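Local coordinates for oxysterol-binding protein homolog 3 (Saccharomyces cerevisiae, PDB 4IC4), which carries sterols and phospholipids between membranes through the cytosol in a hydrophobic pocket of its OSBP-related domain, in transport coupled to phosphoinositides, at residues F105-R110 with T281-G286. Residues are numbered along the deposited sequence; the frame is centred on the assembly and turned at random.
Sequences FLSIYR and TIWEVG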
# COMPACT_ATOMS: atom_id res chain seq x y z
N PHE A 105 2.78 6.10 -5.67
CA PHE A 105 1.86 5.70 -4.62
C PHE A 105 1.38 6.88 -3.76
O PHE A 105 0.29 6.83 -3.19
CB PHE A 105 2.47 4.63 -3.72
CG PHE A 105 3.35 5.18 -2.64
CD1 PHE A 105 4.62 5.64 -2.92
CD2 PHE A 105 2.87 5.27 -1.33
CE1 PHE A 105 5.42 6.19 -1.92
CE2 PHE A 105 3.66 5.82 -0.32
CZ PHE A 105 4.94 6.28 -0.62
N LEU A 106 2.20 7.92 -3.66
CA LEU A 106 1.83 9.09 -2.85
C LEU A 106 0.55 9.75 -3.34
O LEU A 106 -0.18 10.36 -2.55
CB LEU A 106 2.96 10.12 -2.86
CG LEU A 106 4.25 9.75 -2.14
CD1 LEU A 106 5.33 10.76 -2.49
CD2 LEU A 106 4.00 9.71 -0.64
N SER A 107 0.28 9.62 -4.63
CA SER A 107 -0.89 10.24 -5.25
C SER A 107 -2.24 9.86 -4.66
O SER A 107 -3.23 10.57 -4.89
CB SER A 107 -0.89 9.97 -6.76
OG SER A 107 -1.06 8.59 -7.04
N ILE A 108 -2.32 8.76 -3.93
CA ILE A 108 -3.61 8.37 -3.37
C ILE A 108 -4.06 9.35 -2.29
O ILE A 108 -5.22 9.34 -1.88
CB ILE A 108 -3.60 6.93 -2.77
CG1 ILE A 108 -2.63 6.84 -1.59
CG2 ILE A 108 -3.26 5.92 -3.86
CD1 ILE A 108 -2.72 5.51 -0.84
N TYR A 109 -3.15 10.21 -1.85
CA TYR A 109 -3.47 11.19 -0.82
C TYR A 109 -3.71 12.58 -1.40
O TYR A 109 -3.77 13.56 -0.65
CB TYR A 109 -2.34 11.25 0.21
CG TYR A 109 -2.11 9.93 0.91
CD1 TYR A 109 -3.10 9.37 1.71
CD2 TYR A 109 -0.92 9.22 0.73
CE1 TYR A 109 -2.92 8.14 2.33
CE2 TYR A 109 -0.73 7.98 1.34
CZ TYR A 109 -1.74 7.45 2.14
OH TYR A 109 -1.59 6.22 2.73
N ARG A 110 -3.86 12.68 -2.72
CA ARG A 110 -4.09 13.98 -3.33
C ARG A 110 -5.38 14.62 -2.83
O ARG A 110 -5.43 15.83 -2.62
CB ARG A 110 -4.05 13.90 -4.86
CG ARG A 110 -5.04 12.98 -5.56
CD ARG A 110 -4.64 12.94 -7.03
NE ARG A 110 -5.49 12.19 -7.94
CZ ARG A 110 -5.51 10.86 -8.05
NH1 ARG A 110 -4.73 10.11 -7.28
NH2 ARG A 110 -6.27 10.29 -8.98
N THR A 281 6.14 13.79 -20.62
CA THR A 281 5.42 13.28 -19.46
C THR A 281 5.77 11.82 -19.23
O THR A 281 5.71 11.00 -20.15
CB THR A 281 3.90 13.41 -19.67
OG1 THR A 281 3.57 14.77 -19.97
CG2 THR A 281 3.15 12.99 -18.41
N ILE A 282 6.14 11.49 -17.99
CA ILE A 282 6.52 10.13 -17.62
C ILE A 282 5.38 9.41 -16.91
O ILE A 282 5.18 8.21 -17.09
CB ILE A 282 7.74 10.14 -16.68
CG1 ILE A 282 8.92 10.86 -17.34
CG2 ILE A 282 8.11 8.71 -16.29
CD1 ILE A 282 9.43 10.19 -18.59
N TRP A 283 4.63 10.16 -16.11
CA TRP A 283 3.53 9.61 -15.33
C TRP A 283 2.49 10.68 -15.02
O TRP A 283 2.82 11.85 -14.87
CB TRP A 283 4.08 9.03 -14.02
CG TRP A 283 3.04 8.81 -12.94
CD1 TRP A 283 2.19 7.75 -12.83
CD2 TRP A 283 2.74 9.68 -11.85
NE1 TRP A 283 1.38 7.91 -11.73
CE2 TRP A 283 1.69 9.09 -11.11
CE3 TRP A 283 3.26 10.91 -11.41
CZ2 TRP A 283 1.15 9.68 -9.96
CZ3 TRP A 283 2.72 11.51 -10.28
CH2 TRP A 283 1.67 10.89 -9.56
N GLU A 284 1.23 10.25 -14.91
CA GLU A 284 0.12 11.14 -14.59
C GLU A 284 -0.86 10.36 -13.73
O GLU A 284 -1.01 9.15 -13.91
CB GLU A 284 -0.58 11.62 -15.86
CG GLU A 284 0.28 12.40 -16.83
CD GLU A 284 -0.43 12.66 -18.14
OE1 GLU A 284 -0.77 11.68 -18.84
OE2 GLU A 284 -0.65 13.84 -18.48
N VAL A 285 -1.53 11.04 -12.81
CA VAL A 285 -2.50 10.36 -11.96
C VAL A 285 -3.70 9.88 -12.76
O VAL A 285 -3.98 10.38 -13.85
CB VAL A 285 -3.02 11.29 -10.82
CG1 VAL A 285 -1.86 11.71 -9.93
CG2 VAL A 285 -3.72 12.51 -11.41
N GLY A 286 -4.38 8.87 -12.22
CA GLY A 286 -5.55 8.34 -12.87
C GLY A 286 -6.78 9.04 -12.34
O GLY A 286 -6.73 10.22 -11.98
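S107, on the 3-10 turn that follows helix 94-104, and R110 just beyond it meet W283, V285 and G286 at the end of strand 281-284 in a small, mostly apolar side-chain contact. V285 lies over one face of the R110 guanidinium, its CB 3.7 Å from CZ and above the centre of the plane; a compact branched side chain suits the face of a flat cation, whose N-H groups point outward in its plane. NH1 donates to S107 O at 2.9 Å, with the acceptor close to the guanidinium plane. The same oxygen accepts a second bond, from R110 N, on the opposite face of its carbonyl plane; the NH1 bond, with V285 over the face, helps to fix how the guanidinium is turned. R110 NH2 ends 3.0 Å from G286 O. In the OSBP-related domain, a beta barrel, strand 281-284 pairs antiparallel with strand 272-275, and a classic beta bulge sets both I282 and W283 opposite L273. With CG anti to its backbone N (chi1 162°), W283 brings the edge of its indole to the turn, where CZ2 is 3.8 Å from S107 CB. Small S107 admits both this edge and V285 CG1, while its OG is hydrogen-bonded to S104 O at the end of the helix. An alanine in place of R110 would probably leave V285 without its flat cover and S107 O with one donor fewer. Y81 meets W283 edge-to-face, and its hydroxyl accepts a hydrogen bond from G286 N.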